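Local coordinates for mandelate racemase/muconate lactonizing protein (Alicyclobacillus acidocaldarius LAA1, PDB 3QLD) that belongs to the enolase superfamily, pairing an N-terminal capping domain with a modified TIM barrel, at residues R135-V140 / A341-G346; F165-L170 / A321-P326; T302-V307 / Q333-E338; G309-A314 / Q349-A354. One frame throughout, in Å; residues are numbered along the deposited sequence.

Contact 1 of 4, residues R135-V140 / A341-G346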
# COMPACT_ATOMS: atom_id res chain seq x y z
N ARG A 135 8.18 16.62 26.95
CA ARG A 135 6.94 17.17 27.52
C ARG A 135 6.35 16.24 28.61
O ARG A 135 6.39 15.01 28.47
CB ARG A 135 5.94 17.40 26.40
CG ARG A 135 6.66 17.73 25.14
CD ARG A 135 5.84 17.63 23.88
NE ARG A 135 5.85 18.91 23.20
CZ ARG A 135 4.91 19.84 23.40
NH1 ARG A 135 3.90 19.58 24.23
NH2 ARG A 135 4.97 21.01 22.75
N ASP A 136 5.83 16.81 29.69
CA ASP A 136 5.32 15.98 30.77
C ASP A 136 3.83 15.79 30.64
O ASP A 136 3.29 14.82 31.13
CB ASP A 136 5.68 16.59 32.14
CG ASP A 136 7.08 16.21 32.59
OD1 ASP A 136 7.24 15.03 32.99
OD2 ASP A 136 8.01 17.07 32.52
N ARG A 137 3.20 16.74 29.96
CA ARG A 137 1.76 16.73 29.68
C ARG A 137 1.50 17.16 28.23
O ARG A 137 2.37 17.78 27.59
CB ARG A 137 1.05 17.71 30.57
CG ARG A 137 1.19 17.37 32.00
CD ARG A 137 0.51 18.44 32.85
NE ARG A 137 0.57 18.02 34.25
CZ ARG A 137 -0.35 18.30 35.18
NH1 ARG A 137 -1.43 19.03 34.87
NH2 ARG A 137 -0.19 17.84 36.42
N VAL A 138 0.32 16.79 27.73
CA VAL A 138 -0.10 17.14 26.37
C VAL A 138 -1.53 17.61 26.38
O VAL A 138 -2.36 17.11 27.17
CB VAL A 138 0.10 15.96 25.37
CG1 VAL A 138 1.60 15.47 25.36
CG2 VAL A 138 -0.79 14.81 25.79
N GLU A 139 -1.86 18.59 25.53
CA GLU A 139 -3.23 19.04 25.45
C GLU A 139 -3.99 18.21 24.43
O GLU A 139 -3.38 17.70 23.51
CB GLU A 139 -3.34 20.46 24.96
CG GLU A 139 -2.35 21.47 25.49
CD GLU A 139 -2.64 22.83 24.86
OE1 GLU A 139 -2.34 23.03 23.65
OE2 GLU A 139 -3.20 23.69 25.57
N VAL A 140 -5.32 18.19 24.53
CA VAL A 140 -6.17 17.19 23.86
C VAL A 140 -7.20 17.98 23.06
O VAL A 140 -7.72 18.95 23.58
CB VAL A 140 -6.89 16.29 24.91
CG1 VAL A 140 -7.87 15.38 24.20
CG2 VAL A 140 -5.87 15.48 25.73
N ALA A 341 -7.09 8.98 31.49
CA ALA A 341 -8.02 10.07 31.86
C ALA A 341 -7.31 11.41 31.86
O ALA A 341 -6.11 11.45 31.89
CB ALA A 341 -8.66 9.81 33.26
N PHE A 342 -8.08 12.50 31.84
CA PHE A 342 -7.50 13.82 32.02
C PHE A 342 -6.77 13.91 33.37
O PHE A 342 -7.30 13.42 34.38
CB PHE A 342 -8.63 14.85 32.02
CG PHE A 342 -9.20 15.17 30.65
CD1 PHE A 342 -8.37 15.37 29.53
CD2 PHE A 342 -10.58 15.34 30.49
CE1 PHE A 342 -8.91 15.71 28.27
CE2 PHE A 342 -11.13 15.67 29.25
CZ PHE A 342 -10.30 15.87 28.13
N VAL A 343 -5.56 14.47 33.38
CA VAL A 343 -4.92 14.90 34.63
C VAL A 343 -5.46 16.28 35.13
O VAL A 343 -5.49 16.57 36.34
CB VAL A 343 -3.36 14.90 34.51
CG1 VAL A 343 -2.86 15.85 33.42
CG2 VAL A 343 -2.71 15.23 35.84
N GLU A 344 -5.86 17.11 34.17
CA GLU A 344 -6.61 18.37 34.37
C GLU A 344 -7.53 18.48 33.16
O GLU A 344 -7.30 17.78 32.17
CB GLU A 344 -5.68 19.62 34.42
CG GLU A 344 -4.66 19.69 35.56
CD GLU A 344 -5.26 19.78 36.98
OE1 GLU A 344 -6.49 19.99 37.14
OE2 GLU A 344 -4.48 19.63 37.96
N PRO A 345 -8.57 19.34 33.20
CA PRO A 345 -9.43 19.33 32.00
C PRO A 345 -8.64 19.62 30.70
O PRO A 345 -7.77 20.51 30.66
CB PRO A 345 -10.50 20.39 32.32
CG PRO A 345 -10.57 20.34 33.87
CD PRO A 345 -9.13 20.18 34.28
N GLY A 346 -8.88 18.80 29.66
CA GLY A 346 -8.21 18.97 28.38
C GLY A 346 -6.75 18.56 28.33
O GLY A 346 -6.07 18.78 27.31

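Contact 2 of 4, residues F165-L170 / A321-P326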
# COMPACT_ATOMS: atom_id res chain seq x y z
N PHE A 165 -11.39 20.86 26.54
CA PHE A 165 -10.59 20.44 25.35
C PHE A 165 -9.99 21.70 24.79
O PHE A 165 -10.69 22.71 24.67
CB PHE A 165 -11.49 19.86 24.28
CG PHE A 165 -11.96 18.47 24.57
CD1 PHE A 165 -11.12 17.37 24.32
CD2 PHE A 165 -13.24 18.25 25.08
CE1 PHE A 165 -11.57 16.06 24.62
CE2 PHE A 165 -13.69 16.95 25.35
CZ PHE A 165 -12.83 15.84 25.10
N ARG A 166 -8.73 21.63 24.38
CA ARG A 166 -7.95 22.82 24.08
C ARG A 166 -7.94 23.12 22.57
O ARG A 166 -7.33 24.09 22.10
CB ARG A 166 -6.54 22.66 24.64
CG ARG A 166 -6.53 22.59 26.21
CD ARG A 166 -7.08 23.91 26.86
NE ARG A 166 -6.60 23.99 28.26
CZ ARG A 166 -5.31 23.94 28.62
NH1 ARG A 166 -4.38 23.84 27.69
NH2 ARG A 166 -4.94 24.00 29.89
N ARG A 167 -8.65 22.28 21.82
CA ARG A 167 -8.82 22.49 20.36
C ARG A 167 -10.14 21.93 19.98
O ARG A 167 -10.54 20.88 20.53
CB ARG A 167 -7.72 21.79 19.57
CG ARG A 167 -7.62 22.23 18.08
CD ARG A 167 -6.44 21.61 17.32
NE ARG A 167 -6.56 20.14 17.27
CZ ARG A 167 -5.50 19.34 17.13
NH1 ARG A 167 -4.30 19.87 16.94
NH2 ARG A 167 -5.62 18.02 17.12
N VAL A 168 -10.81 22.54 19.01
CA VAL A 168 -11.85 21.77 18.35
C VAL A 168 -11.48 21.54 16.87
O VAL A 168 -10.96 22.48 16.23
CB VAL A 168 -13.29 22.40 18.42
CG1 VAL A 168 -13.81 22.38 19.89
CG2 VAL A 168 -13.34 23.80 17.78
N LYS A 169 -11.82 20.35 16.34
CA LYS A 169 -11.60 20.07 14.88
C LYS A 169 -12.95 19.79 14.27
O LYS A 169 -13.64 18.80 14.62
CB LYS A 169 -10.61 18.92 14.66
CG LYS A 169 -10.31 18.58 13.15
CD LYS A 169 -9.09 17.68 13.01
CE LYS A 169 -9.17 16.40 13.86
NZ LYS A 169 -8.56 15.17 13.21
N LEU A 170 -13.37 20.67 13.39
CA LEU A 170 -14.63 20.59 12.77
C LEU A 170 -14.58 19.82 11.44
O LEU A 170 -13.77 20.14 10.56
CB LEU A 170 -15.08 22.00 12.41
CG LEU A 170 -15.07 23.01 13.56
CD1 LEU A 170 -15.89 24.17 13.02
CD2 LEU A 170 -15.80 22.35 14.75
N ALA A 321 -2.04 20.05 19.83
CA ALA A 321 -2.84 19.16 20.66
C ALA A 321 -3.00 17.84 19.94
O ALA A 321 -3.04 17.79 18.68
CB ALA A 321 -4.23 19.77 20.87
N THR A 322 -3.14 16.79 20.76
CA THR A 322 -3.47 15.43 20.29
C THR A 322 -4.95 15.17 20.16
O THR A 322 -5.79 15.80 20.85
CB THR A 322 -2.70 14.34 21.12
OG1 THR A 322 -2.98 13.02 20.57
CG2 THR A 322 -3.13 14.37 22.66
N ASP A 323 -5.33 14.31 19.20
CA ASP A 323 -6.69 13.82 19.15
C ASP A 323 -6.92 12.66 20.17
O ASP A 323 -8.01 12.14 20.22
CB ASP A 323 -7.03 13.29 17.74
CG ASP A 323 -7.44 14.41 16.74
OD1 ASP A 323 -7.51 15.61 17.11
OD2 ASP A 323 -7.70 14.06 15.56
N LEU A 324 -5.89 12.20 20.87
CA LEU A 324 -5.99 10.99 21.72
C LEU A 324 -6.55 11.48 23.04
O LEU A 324 -5.85 12.16 23.75
CB LEU A 324 -4.60 10.39 21.97
CG LEU A 324 -3.92 9.76 20.72
CD1 LEU A 324 -2.50 9.39 21.03
CD2 LEU A 324 -4.70 8.50 20.29
N GLY A 325 -7.81 11.16 23.31
CA GLY A 325 -8.53 11.63 24.47
C GLY A 325 -8.73 10.52 25.49
O GLY A 325 -8.20 9.43 25.33
N PRO A 326 -9.48 10.80 26.53
CA PRO A 326 -9.63 9.76 27.59
C PRO A 326 -10.34 8.50 27.10
O PRO A 326 -11.26 8.59 26.25
CB PRO A 326 -10.49 10.47 28.64
CG PRO A 326 -10.24 11.95 28.42
CD PRO A 326 -10.21 12.03 26.87

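Contact 3 of 4, residues T302-V307 / Q333-E338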
# COMPACT_ATOMS: atom_id res chain seq x y z
N THR A 302 -7.35 0.99 21.36
CA THR A 302 -7.39 0.51 22.76
C THR A 302 -6.34 1.19 23.63
O THR A 302 -5.47 2.01 23.20
CB THR A 302 -7.15 -0.99 22.93
OG1 THR A 302 -5.73 -1.19 22.94
CG2 THR A 302 -7.83 -1.87 21.78
N GLY A 303 -6.38 0.84 24.90
CA GLY A 303 -5.45 1.48 25.86
C GLY A 303 -4.01 1.36 25.52
O GLY A 303 -3.23 2.28 25.80
N VAL A 304 -3.62 0.25 24.90
CA VAL A 304 -2.23 0.00 24.52
C VAL A 304 -1.71 0.99 23.47
O VAL A 304 -0.71 1.67 23.69
CB VAL A 304 -2.02 -1.51 24.11
CG1 VAL A 304 -0.60 -1.75 23.52
CG2 VAL A 304 -2.22 -2.39 25.41
N GLY A 305 -2.33 0.99 22.31
CA GLY A 305 -2.13 2.04 21.30
C GLY A 305 -2.27 3.49 21.79
O GLY A 305 -1.51 4.36 21.37
N ARG A 306 -3.21 3.74 22.70
CA ARG A 306 -3.42 5.11 23.18
C ARG A 306 -2.22 5.55 24.05
O ARG A 306 -1.71 6.66 23.92
CB ARG A 306 -4.71 5.20 23.97
CG ARG A 306 -5.03 6.60 24.54
CD ARG A 306 -6.46 6.67 25.04
NE ARG A 306 -7.31 5.99 24.10
CZ ARG A 306 -7.92 6.58 23.09
NH1 ARG A 306 -7.82 7.90 22.92
NH2 ARG A 306 -8.59 5.84 22.23
N VAL A 307 -1.78 4.65 24.92
CA VAL A 307 -0.55 4.87 25.74
C VAL A 307 0.68 5.15 24.89
O VAL A 307 1.34 6.18 25.08
CB VAL A 307 -0.29 3.69 26.73
CG1 VAL A 307 1.18 3.73 27.23
CG2 VAL A 307 -1.25 3.83 27.86
N GLN A 333 -15.41 -0.40 28.87
CA GLN A 333 -14.35 -1.20 29.44
C GLN A 333 -13.24 -1.36 28.38
O GLN A 333 -13.50 -1.89 27.29
CB GLN A 333 -14.91 -2.59 29.79
CG GLN A 333 -13.84 -3.61 30.13
CD GLN A 333 -13.32 -3.42 31.53
OE1 GLN A 333 -14.07 -3.63 32.50
NE2 GLN A 333 -12.05 -3.00 31.65
N ASP A 334 -12.05 -0.91 28.75
CA ASP A 334 -10.83 -0.90 27.93
C ASP A 334 -9.84 -1.97 28.45
O ASP A 334 -10.16 -2.69 29.40
CB ASP A 334 -10.23 0.53 28.03
CG ASP A 334 -9.26 0.88 26.89
OD1 ASP A 334 -8.90 -0.01 26.14
OD2 ASP A 334 -8.83 2.06 26.78
N VAL A 335 -8.68 -2.11 27.84
CA VAL A 335 -7.75 -3.19 28.17
C VAL A 335 -6.68 -2.83 29.23
O VAL A 335 -5.73 -3.59 29.46
CB VAL A 335 -7.08 -3.72 26.87
CG1 VAL A 335 -8.15 -3.91 25.79
CG2 VAL A 335 -6.04 -2.71 26.38
N LEU A 336 -6.88 -1.72 29.90
CA LEU A 336 -6.00 -1.29 30.99
C LEU A 336 -6.71 -1.40 32.33
O LEU A 336 -7.90 -1.25 32.40
CB LEU A 336 -5.54 0.16 30.79
CG LEU A 336 -4.84 0.46 29.44
CD1 LEU A 336 -4.46 1.95 29.45
CD2 LEU A 336 -3.60 -0.40 29.30
N LYS A 337 -5.96 -1.72 33.38
CA LYS A 337 -6.55 -1.83 34.74
C LYS A 337 -7.15 -0.47 35.16
O LYS A 337 -8.24 -0.37 35.74
CB LYS A 337 -5.47 -2.29 35.74
CG LYS A 337 -4.78 -3.64 35.45
CD LYS A 337 -3.43 -3.74 36.24
CE LYS A 337 -2.79 -5.16 36.14
NZ LYS A 337 -1.38 -5.22 36.71
N GLU A 338 -6.45 0.58 34.78
CA GLU A 338 -6.79 1.98 35.04
C GLU A 338 -6.93 2.80 33.74
O GLU A 338 -5.89 3.03 33.08
CB GLU A 338 -5.64 2.60 35.83
CG GLU A 338 -5.51 2.02 37.26
CD GLU A 338 -6.72 2.42 38.07
OE1 GLU A 338 -6.84 3.64 38.35
OE2 GLU A 338 -7.58 1.53 38.34
O HOH W 1 -8.40 3.64 24.60

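Contact 4 of 4, residues G309-A314 / Q349-A354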
# COMPACT_ATOMS: atom_id res chain seq x y z
N GLY A 309 0.73 6.23 21.80
CA GLY A 309 0.45 7.41 21.01
C GLY A 309 0.65 8.65 21.90
O GLY A 309 1.17 9.64 21.47
N LEU A 310 0.21 8.59 23.15
CA LEU A 310 0.60 9.68 24.09
C LEU A 310 2.11 9.80 24.35
O LEU A 310 2.61 10.89 24.45
CB LEU A 310 -0.19 9.56 25.38
CG LEU A 310 -1.72 9.64 25.22
CD1 LEU A 310 -2.50 8.88 26.32
CD2 LEU A 310 -2.31 11.07 25.15
N ILE A 311 2.85 8.71 24.43
CA ILE A 311 4.31 8.77 24.50
C ILE A 311 4.94 9.45 23.27
O ILE A 311 5.78 10.29 23.40
CB ILE A 311 4.88 7.38 24.76
CG1 ILE A 311 4.50 6.96 26.20
CG2 ILE A 311 6.36 7.29 24.42
CD1 ILE A 311 4.65 5.51 26.51
N ALA A 312 4.55 9.06 22.05
CA ALA A 312 4.98 9.84 20.87
C ALA A 312 4.58 11.36 20.96
O ALA A 312 5.32 12.25 20.52
CB ALA A 312 4.41 9.20 19.60
N ALA A 313 3.40 11.65 21.47
CA ALA A 313 2.98 13.06 21.57
C ALA A 313 3.81 13.92 22.53
O ALA A 313 3.67 15.14 22.51
CB ALA A 313 1.58 13.14 21.95
N ALA A 314 4.66 13.27 23.31
CA ALA A 314 5.64 13.93 24.19
C ALA A 314 6.88 14.46 23.42
O ALA A 314 7.71 15.22 23.96
CB ALA A 314 6.08 12.92 25.24
N GLN A 349 -1.59 13.36 31.26
CA GLN A 349 -0.24 13.18 31.69
C GLN A 349 0.34 12.20 30.70
O GLN A 349 -0.28 11.15 30.44
CB GLN A 349 -0.18 12.58 33.10
CG GLN A 349 1.24 12.50 33.73
CD GLN A 349 1.68 13.85 34.32
OE1 GLN A 349 2.87 14.16 34.41
NE2 GLN A 349 0.70 14.67 34.73
N VAL A 350 1.52 12.51 30.22
CA VAL A 350 2.34 11.58 29.48
C VAL A 350 2.74 10.37 30.31
O VAL A 350 3.37 10.53 31.34
CB VAL A 350 3.57 12.32 28.93
CG1 VAL A 350 4.61 11.37 28.31
CG2 VAL A 350 3.14 13.38 27.95
N PRO A 351 2.41 9.13 29.85
CA PRO A 351 2.80 7.87 30.49
C PRO A 351 4.31 7.74 30.76
O PRO A 351 5.18 7.89 29.84
CB PRO A 351 2.36 6.79 29.45
CG PRO A 351 1.10 7.42 28.82
CD PRO A 351 1.43 8.92 28.75
N GLN A 352 4.63 7.43 32.01
CA GLN A 352 6.02 7.24 32.40
C GLN A 352 6.39 5.77 32.55
O GLN A 352 7.49 5.46 32.99
CB GLN A 352 6.32 8.04 33.70
CG GLN A 352 6.21 9.56 33.50
CD GLN A 352 7.27 10.13 32.53
OE1 GLN A 352 8.42 9.61 32.39
NE2 GLN A 352 6.89 11.17 31.84
N CYS A 353 5.50 4.87 32.15
CA CYS A 353 5.76 3.44 32.26
C CYS A 353 7.01 3.00 31.52
O CYS A 353 7.27 3.44 30.39
CB CYS A 353 4.55 2.62 31.78
SG CYS A 353 3.94 3.19 30.11
N ALA A 354 7.78 2.14 32.17
CA ALA A 354 8.84 1.38 31.54
C ALA A 354 8.07 0.24 30.88
O ALA A 354 8.05 -0.88 31.42
CB ALA A 354 9.84 0.80 32.59

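Contact 1 of 4, residues R135-V140 / A341-G346
Arg137, on the strand 137-144, is the first residue of its segment to meet 341-346. Its side chain is extended from CG to NE and crosses Val343 at about a right angle. The two methyl groups of Val343 lie against one face of the guanidinium, with CG2 3.7 Å from Arg137 NH2. Val343 CG2 is anti to its own backbone N, and CG1 sits between that N and the carbonyl carbon, which presents both methyls to the flat group. At the guanidinium edge, Arg137 NH1 lies 3.4 Å from Glu344 CG. The carboxylate stays further off, with Glu344 OE2 4.4 Å from Arg137 NH1. That is too long for a salt bridge, although the two planes are only 25° apart and the charges are opposite. Val138 turns the other way, toward Leu310 and Ala313 of helix 303-313. The strand 137-144 is the first of the barrel sheet, and 341-346 leads into strand 347-349, which runs antiparallel beside it. Glu139 gives a CA-H...O contact, its CA 3.4 Å from Gly346 O. Its carboxylate faces Arg166, modelled as a very short salt bridge. Val140 N donates a weak hydrogen bond to the same oxygen, Gly346 O, at 2.9 Å and a bent 126°. The Val140 side chain then meets the edge of the Phe342 ring, near its plane, with CB 4.0 Å from CE1. Over the centre of one face of that ring sits the backbone N of Gly346, 3.3 Å above the plane. Phe165 packs edge-to-face with the same ring.

Contact 2 of 4, residues F165-L170 / A321-P326
Arg167 and Lys169 both start out with CG opposite the backbone N, chi1 -166° and -179°, and both bend at chi3, Lys169 again at chi4, which brings their charged ends to the same carboxylate. Asp323 has CG beside its backbone N, and its carboxylate meets both. Its two oxygens divide the work. Lys169 NZ is 2.7 Å from Asp323 OD2 and uses the syn lone pair, on the side of the other oxygen. Arg167 NH2 lies 3.1 Å from Asp323 OD1 and comes from above the carboxylate plane. Relative to the arginine, that oxygen lies in the guanidinium plane, at its edge. The guanidinium and carboxylate planes stand 84° apart, so the salt bridge is made through one N-O pair and not side by side. Ala321 CB covers one face of the guanidinium, 3.9 Å above its centre. The carbonyl of that alanine is also close, with Ala321 O 3.0 Å from both Arg167 NH1 and Arg167 NH2. Both cations have further partners: Gln218 accepts from Arg167 NH1, Trp295 makes a cation-pi contact with Arg167, and Glu221 forms a second salt bridge with Lys169. Within 321-326, Thr322 OG1 accepts from Leu324 N at 3.0 Å, an ST turn that shapes the chain just around Asp323. The same hydroxyl is bound to Val296 O. The arrangement is a buried salt-bridge network inside a modified TIM barrel, where side chains of the second barrel strand, 167-171, meet the loop that follows helix 303-313.

Contact 3 of 4, residues T302-V307 / Q333-E338
The carboxylate of Asp334 is the flat group of this contact, turned toward the start of helix 303-313. Gly303 N donates to Asp334 OD1 at 2.9 Å, on the syn side and 19° out of the carboxylate plane. Val335 N reaches the same oxygen at 2.7 Å, from the same face but more steeply, 38° out of plane. Two backbone N-H groups thus grip OD1. The other oxygen, Asp334 OD2, takes a hydrogen from a water at 2.7 Å. That water accepts in turn from Arg306 NE at 2.6 Å, so the opposite charges are bridged by water. Ser327 OG also bonds to OD2, and these links together fix the rotation of the group.

Beside this polar grip, Leu336 and Val335 pack on the helix. Leu336 lays its branch on the backbone of Gly303, with CD1 3.8 Å from Gly303 CA, and reaches Val307 CG2 with the same methyl. Val335 CG2 lies against Val304 CG2 at 4.0 Å, and the two side chains cross at about a right angle. Thr302 OG1 sits at chi1 83°, where it accepts from Val304 N; Glu47 is its partner outside.

Thr302 is thus the N-cap of the helix, while Asp334, from the loop that follows the helix, takes the N-H of Gly303, its first residue. This doubly held helix N-terminus belongs to the barrel domain and lies close to strands 3-15 and 25-38 of the N-terminal domain.

Contact 4 of 4, residues G309-A314 / Q349-A354
The C-terminal half of helix 303-313, part of the barrel domain, packs here on the loop that leaves strand 347-349. Leu310 and Ile311 meet Pro351. Leu310 touches it through CB, 3.8 Å from Pro351 CD, so the root of the side chain rather than its methyls makes the contact. Ile311 approaches from the other end of the proline ring. Its CG1 lies 3.9 Å from Pro351 CB and 3.8 Å from Pro351 O, and its CD1 continues to Cys353 SG at 4.3 Å. The isoleucine chain crosses the ring obliquely. Its CG1 is placed beside the backbone N, chi1 -69°, and chi2 is near 165°, an extended shape that carries CD1 out to the sulfur.

One turn further along, Ala314 CB fits against Val350. CG1 is the nearer methyl, 3.7 Å from Ala314 CB, and CG2 follows at 4.0 Å. Val350 has CG1 opposite its backbone N, chi1 171°, which leaves both methyls turned to the alanine.

The side-chain contacts are apolar. Val128 of helix 127-130 touches Ile311, Ala314 and Val350. Val138 of strand 137-144 lies against Val350, while Val307 reaches Pro351 and Cys353 from the preceding turn of the helix. This is hydrophobic helix-on-loop packing of the outer layer of a modified TIM barrel, where a barrel helix rests on the chain that follows the final strand of the sheet.

Overall arrangement
The four contacts gather around helix 303-313 and the chain that follows it. Contacts 3 and 4 both use this helix, the first at its N-terminus and the second near its C-terminus, with centres about 13 Å apart. They touch where Val307 packs on Pro351 and Cys353. Contacts 1 and 2 lie on neighbouring strands, 137-144 and 167-171, with centres about 10 Å apart. Glu139 O and Thr322 N, 2.9 Å apart, probably join them by a hydrogen bond. Contact 1 meets contact 4 at Asp136 O and Val350 N, 3.0 Å apart. Contact 2 reaches contact 4 where Leu324 CD1 packs on Leu310 N. Contacts 2 and 3 are about 18 Å apart by centres, yet meet in a weak hydrogen bond from Arg306 NH1 to Gly325 O.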